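Local coordinates for CRISPR-associated endonuclease C2c1 (Alicyclobacillus acidoterrestris, PDB 5U31), which is an RNA-guided type V CRISPR endonuclease that recognises PAM-bearing foreign DNA and cleaves it, using divalent metal ions, in its RuvC domain, at residues Leu650-Ser661 with Phe771-Ser782. The protein carries 3 engineered substitutions. Residues are numbered along the deposited sequence; the frame is centred on the assembly and turned at random.
Sequences LAYLRLLVRCGS and FLKSWSFFGKVS. With nucleotides of chain B.
Leu650 divides its branches among four partners: CG meets the edge of the Trp775 indole (3.9 Å to CE3), CD1 touches Ser774 OG and, more distantly, Phe771 CE1, and CD2 lies against the Phe778 ring (3.6 Å to CD1). One turn on, Leu653 CD1 touches CZ of the same ring at 3.6 Å, the two side chains crossing at about a right angle. Val723 and Met727 of helix 709-739 also pack on Leu653.

Arg654 supplies the polar link. Its chain, extended from CG to NE, carries the guanidinium to Ser774, where NH1 (3.3 Å) and NH2 (3.2 Å) converge end-on upon OG, which lies near the guanidinium plane. NH2 adds a weak bond to Ser774 O. Ser774 OG in turn donates to OP1 of C106 of chain B, and Arg654 NE forms a salt bridge with an RNA phosphate, so serine and arginine together face the nucleic acid.

Val657 CG2 touches Phe778 CZ at 4.0 Å. With CG1 anti to the backbone N (chi1 164°), that methyl lies along the chain after Gly779, 3.8 Å from Ser782 CB. In the type I turn from Arg658 to Ser661, Ser782 OG lies against Ser661 CA.

The axes of 650-658 and 771-776 run nearly parallel (22°) but 11.8 Å apart, and Phe778, in the non-helical segment that follows helix 771-776, helps bridge the separation. This places the contact where the segment assigned to the bridge helix meets the REC2 (Helical-II) domain, with Ser774 and Arg654 bound to phosphates of the guide RNA.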
loop_
_atom_site.group_PDB
_atom_site.type_symbol
_atom_site.label_atom_id
_atom_site.label_comp_id
_atom_site.label_asym_id
_atom_site.label_seq_id
_atom_site.Cartn_x
_atom_site.Cartn_y
_atom_site.Cartn_z
ATOM N N LEU A 650 31.273 -9.858 8.460
ATOM C CA LEU A 650 30.433 -11.028 8.693
ATOM C C LEU A 650 30.433 -11.963 7.492
ATOM O O LEU A 650 30.349 -13.185 7.657
ATOM C CB LEU A 650 29.005 -10.592 9.018
ATOM C CG LEU A 650 28.332 -11.205 10.248
ATOM C CD1 LEU A 650 26.821 -11.014 10.184
ATOM C CD2 LEU A 650 28.695 -12.673 10.391
ATOM N N ALA A 651 30.524 -11.410 6.278
ATOM C CA ALA A 651 30.465 -12.237 5.078
ATOM C C ALA A 651 31.661 -13.171 4.974
ATOM O O ALA A 651 31.539 -14.275 4.432
ATOM C CB ALA A 651 30.375 -11.355 3.835
ATOM N N TYR A 652 32.818 -12.747 5.484
ATOM C CA TYR A 652 33.996 -13.602 5.520
ATOM C C TYR A 652 34.010 -14.511 6.741
ATOM O O TYR A 652 34.654 -15.565 6.702
ATOM C CB TYR A 652 35.269 -12.748 5.482
ATOM C CG TYR A 652 35.592 -12.189 4.107
ATOM C CD1 TYR A 652 36.763 -12.547 3.445
ATOM C CD2 TYR A 652 34.721 -11.315 3.467
ATOM C CE1 TYR A 652 37.059 -12.040 2.188
ATOM C CE2 TYR A 652 35.007 -10.808 2.211
ATOM C CZ TYR A 652 36.176 -11.172 1.576
ATOM O OH TYR A 652 36.462 -10.667 0.325
ATOM N N LEU A 653 33.316 -14.133 7.817
ATOM C CA LEU A 653 33.158 -15.046 8.942
ATOM C C LEU A 653 32.436 -16.314 8.508
ATOM O O LEU A 653 32.811 -17.422 8.909
ATOM C CB LEU A 653 32.399 -14.356 10.077
ATOM C CG LEU A 653 32.916 -14.561 11.504
ATOM C CD1 LEU A 653 31.884 -14.111 12.526
ATOM C CD2 LEU A 653 33.312 -16.004 11.744
ATOM N N ARG A 654 31.406 -16.169 7.672
ATOM C CA ARG A 654 30.685 -17.332 7.167
ATOM C C ARG A 654 31.539 -18.152 6.212
ATOM O O ARG A 654 31.345 -19.369 6.100
ATOM C CB ARG A 654 29.395 -16.889 6.483
ATOM C CG ARG A 654 28.451 -16.138 7.394
ATOM C CD ARG A 654 27.075 -16.005 6.775
ATOM N NE ARG A 654 26.062 -15.742 7.791
ATOM C CZ ARG A 654 25.570 -14.538 8.057
ATOM N NH1 ARG A 654 25.987 -13.483 7.371
ATOM N NH2 ARG A 654 24.651 -14.392 9.005
ATOM N N LEU A 655 32.475 -17.513 5.506
ATOM C CA LEU A 655 33.425 -18.275 4.704
ATOM C C LEU A 655 34.336 -19.111 5.592
ATOM O O LEU A 655 34.670 -20.252 5.252
ATOM C CB LEU A 655 34.246 -17.337 3.819
ATOM C CG LEU A 655 33.654 -17.019 2.444
ATOM C CD1 LEU A 655 34.483 -15.964 1.726
ATOM C CD2 LEU A 655 33.552 -18.286 1.606
ATOM N N LEU A 656 34.744 -18.561 6.737
ATOM C CA LEU A 656 35.573 -19.323 7.662
ATOM C C LEU A 656 34.789 -20.473 8.280
ATOM O O LEU A 656 35.335 -21.562 8.491
ATOM C CB LEU A 656 36.123 -18.400 8.749
ATOM C CG LEU A 656 37.027 -19.037 9.806
ATOM C CD1 LEU A 656 38.290 -19.596 9.174
ATOM C CD2 LEU A 656 37.370 -18.023 10.878
ATOM N N VAL A 657 33.506 -20.246 8.571
ATOM C CA VAL A 657 32.680 -21.279 9.186
ATOM C C VAL A 657 32.553 -22.483 8.262
ATOM O O VAL A 657 32.643 -23.635 8.705
ATOM C CB VAL A 657 31.305 -20.699 9.568
ATOM C CG1 VAL A 657 30.305 -21.805 9.847
ATOM C CG2 VAL A 657 31.443 -19.799 10.778
ATOM N N ARG A 658 32.369 -22.241 6.962
ATOM C CA ARG A 658 32.238 -23.346 6.021
ATOM C C ARG A 658 33.480 -24.223 5.985
ATOM O O ARG A 658 33.383 -25.399 5.619
ATOM C CB ARG A 658 31.943 -22.821 4.622
ATOM C CG ARG A 658 30.627 -22.091 4.510
ATOM C CD ARG A 658 30.373 -21.661 3.081
ATOM N NE ARG A 658 30.052 -22.795 2.222
ATOM C CZ ARG A 658 30.080 -22.755 0.895
ATOM N NH1 ARG A 658 29.772 -23.835 0.192
ATOM N NH2 ARG A 658 30.427 -21.637 0.269
ATOM N N CYS A 659 34.645 -23.681 6.353
ATOM C CA CYS A 659 35.874 -24.468 6.346
ATOM C C CYS A 659 35.860 -25.566 7.395
ATOM O O CYS A 659 36.709 -26.463 7.347
ATOM C CB CYS A 659 37.091 -23.567 6.566
ATOM S SG CYS A 659 37.361 -22.323 5.286
ATOM N N GLY A 660 34.929 -25.508 8.341
ATOM C CA GLY A 660 34.788 -26.535 9.350
ATOM C C GLY A 660 33.624 -27.456 9.056
ATOM O O GLY A 660 33.004 -28.006 9.972
ATOM N N SER A 661 33.311 -27.622 7.774
ATOM C CA SER A 661 32.233 -28.508 7.370
ATOM C C SER A 661 32.663 -29.967 7.496
ATOM O O SER A 661 33.852 -30.297 7.506
ATOM C CB SER A 661 31.808 -28.206 5.933
ATOM O OG SER A 661 30.833 -29.130 5.483
ATOM N N PHE A 771 21.108 -5.921 9.085
ATOM C CA PHE A 771 22.392 -6.414 9.571
ATOM C C PHE A 771 22.256 -7.047 10.950
ATOM O O PHE A 771 22.828 -8.113 11.206
ATOM C CB PHE A 771 23.434 -5.301 9.618
ATOM C CG PHE A 771 24.659 -5.681 10.392
ATOM C CD1 PHE A 771 25.603 -6.531 9.841
ATOM C CD2 PHE A 771 24.848 -5.226 11.685
ATOM C CE1 PHE A 771 26.721 -6.902 10.557
ATOM C CE2 PHE A 771 25.964 -5.595 12.406
ATOM C CZ PHE A 771 26.902 -6.434 11.842
ATOM N N LEU A 772 21.516 -6.399 11.853
ATOM C CA LEU A 772 21.328 -6.949 13.191
ATOM C C LEU A 772 20.644 -8.307 13.135
ATOM O O LEU A 772 21.021 -9.232 13.865
ATOM C CB LEU A 772 20.522 -5.977 14.051
ATOM C CG LEU A 772 21.283 -4.746 14.541
ATOM C CD1 LEU A 772 20.388 -3.850 15.367
ATOM C CD2 LEU A 772 22.488 -5.178 15.346
ATOM N N LYS A 773 19.631 -8.442 12.276
ATOM C CA LYS A 773 19.012 -9.742 12.048
ATOM C C LYS A 773 20.052 -10.754 11.584
ATOM O O LYS A 773 20.113 -11.883 12.087
ATOM C CB LYS A 773 17.891 -9.598 11.016
ATOM C CG LYS A 773 16.715 -10.548 11.180
ATOM C CD LYS A 773 15.696 -10.004 12.174
ATOM C CE LYS A 773 14.296 -10.531 11.876
ATOM N NZ LYS A 773 13.823 -10.094 10.531
ATOM N N SER A 774 20.898 -10.353 10.629
ATOM C CA SER A 774 21.932 -11.241 10.111
ATOM C C SER A 774 22.985 -11.548 11.165
ATOM O O SER A 774 23.558 -12.643 11.172
ATOM C CB SER A 774 22.577 -10.611 8.876
ATOM O OG SER A 774 23.612 -11.423 8.353
ATOM N N TRP A 775 23.249 -10.601 12.062
ATOM C CA TRP A 775 24.232 -10.827 13.113
ATOM C C TRP A 775 23.702 -11.784 14.173
ATOM O O TRP A 775 24.404 -12.712 14.590
ATOM C CB TRP A 775 24.627 -9.489 13.728
ATOM C CG TRP A 775 25.463 -9.605 14.941
ATOM C CD1 TRP A 775 25.101 -9.294 16.214
ATOM C CD2 TRP A 775 26.816 -10.062 15.005
ATOM N NE1 TRP A 775 26.144 -9.528 17.072
ATOM C CE2 TRP A 775 27.211 -10.002 16.353
ATOM C CE3 TRP A 775 27.732 -10.514 14.051
ATOM C CZ2 TRP A 775 28.481 -10.377 16.775
ATOM C CZ3 TRP A 775 28.988 -10.887 14.469
ATOM C CH2 TRP A 775 29.353 -10.817 15.820
ATOM N N SER A 776 22.456 -11.582 14.612
ATOM C CA SER A 776 21.886 -12.437 15.647
ATOM C C SER A 776 21.648 -13.856 15.151
ATOM O O SER A 776 21.771 -14.810 15.925
ATOM C CB SER A 776 20.582 -11.835 16.158
ATOM O OG SER A 776 20.790 -10.516 16.621
ATOM N N PHE A 777 21.301 -14.020 13.878
ATOM C CA PHE A 777 21.028 -15.333 13.316
ATOM C C PHE A 777 22.240 -15.926 12.614
ATOM O O PHE A 777 22.109 -16.919 11.890
ATOM C CB PHE A 777 19.831 -15.247 12.373
ATOM C CG PHE A 777 18.562 -14.861 13.068
ATOM C CD1 PHE A 777 18.261 -15.388 14.314
ATOM C CD2 PHE A 777 17.689 -13.953 12.501
ATOM C CE1 PHE A 777 17.104 -15.033 14.973
ATOM C CE2 PHE A 777 16.529 -13.590 13.158
ATOM C CZ PHE A 777 16.237 -14.133 14.396
ATOM N N PHE A 778 23.413 -15.338 12.821
ATOM C CA PHE A 778 24.649 -15.922 12.329
ATOM C C PHE A 778 24.929 -17.239 13.043
ATOM O O PHE A 778 24.765 -17.350 14.262
ATOM C CB PHE A 778 25.804 -14.940 12.534
ATOM C CG PHE A 778 27.144 -15.596 12.621
ATOM C CD1 PHE A 778 27.790 -16.030 11.478
ATOM C CD2 PHE A 778 27.755 -15.791 13.849
ATOM C CE1 PHE A 778 29.022 -16.645 11.556
ATOM C CE2 PHE A 778 28.987 -16.407 13.935
ATOM C CZ PHE A 778 29.622 -16.835 12.786
ATOM N N GLY A 779 25.356 -18.241 12.280
ATOM C CA GLY A 779 25.589 -19.579 12.800
ATOM C C GLY A 779 27.066 -19.943 12.779
ATOM O O GLY A 779 27.736 -19.805 11.754
ATOM N N LYS A 780 27.554 -20.425 13.926
ATOM C CA LYS A 780 28.922 -20.913 14.053
ATOM C C LYS A 780 29.103 -22.337 13.543
ATOM O O LYS A 780 30.244 -22.796 13.441
ATOM C CB LYS A 780 29.377 -20.854 15.513
ATOM C CG LYS A 780 29.224 -19.501 16.177
ATOM C CD LYS A 780 29.824 -19.526 17.575
ATOM C CE LYS A 780 29.447 -18.285 18.364
ATOM N NZ LYS A 780 27.974 -18.170 18.561
ATOM N N VAL A 781 28.020 -23.050 13.245
ATOM C CA VAL A 781 28.082 -24.411 12.722
ATOM C C VAL A 781 27.666 -24.364 11.260
ATOM O O VAL A 781 26.554 -23.928 10.939
ATOM C CB VAL A 781 27.185 -25.376 13.513
ATOM C CG1 VAL A 781 27.551 -26.816 13.189
ATOM C CG2 VAL A 781 27.283 -25.108 15.007
ATOM N N SER A 782 28.550 -24.811 10.372
ATOM C CA SER A 782 28.271 -24.737 8.944
ATOM C C SER A 782 27.120 -25.663 8.580
ATOM O O SER A 782 27.058 -26.807 9.039
ATOM C CB SER A 782 29.516 -25.100 8.140
ATOM O OG SER A 782 29.964 -26.403 8.464
ATOM P P A B 49 25.405 -6.059 22.380
ATOM O OP1 A B 49 25.517 -4.582 22.281
ATOM O OP2 A B 49 25.013 -6.707 23.661
ATOM O "O5'" A B 49 24.380 -6.535 21.259
ATOM C "C5'" A B 49 24.601 -6.226 19.892
ATOM C "C4'" A B 49 23.725 -7.058 18.993
ATOM O "O4'" A B 49 24.137 -8.450 19.038
ATOM C "C3'" A B 49 22.257 -7.104 19.367
ATOM O "O3'" A B 49 21.549 -5.954 18.962
ATOM C "C2'" A B 49 21.790 -8.387 18.699
ATOM O "O2'" A B 49 21.615 -8.196 17.303
ATOM C "C1'" A B 49 23.005 -9.287 18.913
ATOM N N9 A B 49 22.869 -10.093 20.140
ATOM C C8 A B 49 23.528 -9.957 21.338
ATOM N N7 A B 49 23.166 -10.838 22.241
ATOM C C5 A B 49 22.203 -11.598 21.591
ATOM C C6 A B 49 21.424 -12.695 21.996
ATOM N N6 A B 49 21.491 -13.250 23.207
ATOM N N1 A B 49 20.559 -13.215 21.101
ATOM C C2 A B 49 20.481 -12.670 19.884
ATOM N N3 A B 49 21.157 -11.643 19.387
ATOM C C4 A B 49 22.010 -11.149 20.299
ATOM P P C B 106 21.266 -13.446 6.392
ATOM O OP1 C B 106 22.648 -12.934 6.578
ATOM O OP2 C B 106 20.622 -13.361 5.055
ATOM O "O5'" C B 106 21.230 -14.960 6.872
ATOM C "C5'" C B 106 21.449 -15.282 8.235
ATOM C "C4'" C B 106 20.951 -16.666 8.552
ATOM O "O4'" C B 106 19.511 -16.719 8.401
ATOM C "C3'" C B 106 21.455 -17.768 7.637
ATOM O "O3'" C B 106 22.756 -18.204 7.975
ATOM C "C2'" C B 106 20.389 -18.840 7.798
ATOM O "O2'" C B 106 20.577 -19.540 9.020
ATOM C "C1'" C B 106 19.126 -17.988 7.919
ATOM N N1 C B 106 18.449 -17.808 6.616
ATOM C C2 C B 106 17.549 -18.786 6.200
ATOM O O2 C B 106 17.362 -19.759 6.941
ATOM N N3 C B 106 16.913 -18.646 5.014
ATOM C C4 C B 106 17.153 -17.578 4.255
ATOM N N4 C B 106 16.505 -17.477 3.093
ATOM C C5 C B 106 18.065 -16.561 4.656
ATOM C C6 C B 106 18.684 -16.712 5.832
ATOM P P A B 105 18.105 -9.585 4.199
ATOM O OP1 A B 105 19.341 -8.762 4.225
ATOM O OP2 A B 105 17.691 -10.251 2.938
ATOM O "O5'" A B 105 18.191 -10.691 5.339
ATOM C "C5'" A B 105 18.304 -10.305 6.699
ATOM C "C4'" A B 105 18.170 -11.485 7.622
ATOM O "O4'" A B 105 16.781 -11.898 7.708
ATOM C "C3'" A B 105 18.890 -12.743 7.178
ATOM O "O3'" A B 105 20.282 -12.713 7.421
ATOM C "C2'" A B 105 18.139 -13.826 7.934
ATOM O "O2'" A B 105 18.509 -13.824 9.305
ATOM C "C1'" A B 105 16.709 -13.305 7.827
ATOM N N9 A B 105 16.024 -13.845 6.636
ATOM C C8 A B 105 15.947 -13.302 5.379
ATOM N N7 A B 105 15.265 -14.035 4.531
ATOM C C5 A B 105 14.866 -15.135 5.281
ATOM C C6 A B 105 14.112 -16.285 4.966
ATOM N N6 A B 105 13.593 -16.539 3.762
ATOM N N1 A B 105 13.903 -17.184 5.952
ATOM C C2 A B 105 14.420 -16.941 7.163
ATOM N N3 A B 105 15.142 -15.905 7.579
ATOM C C4 A B 105 15.333 -15.029 6.578
#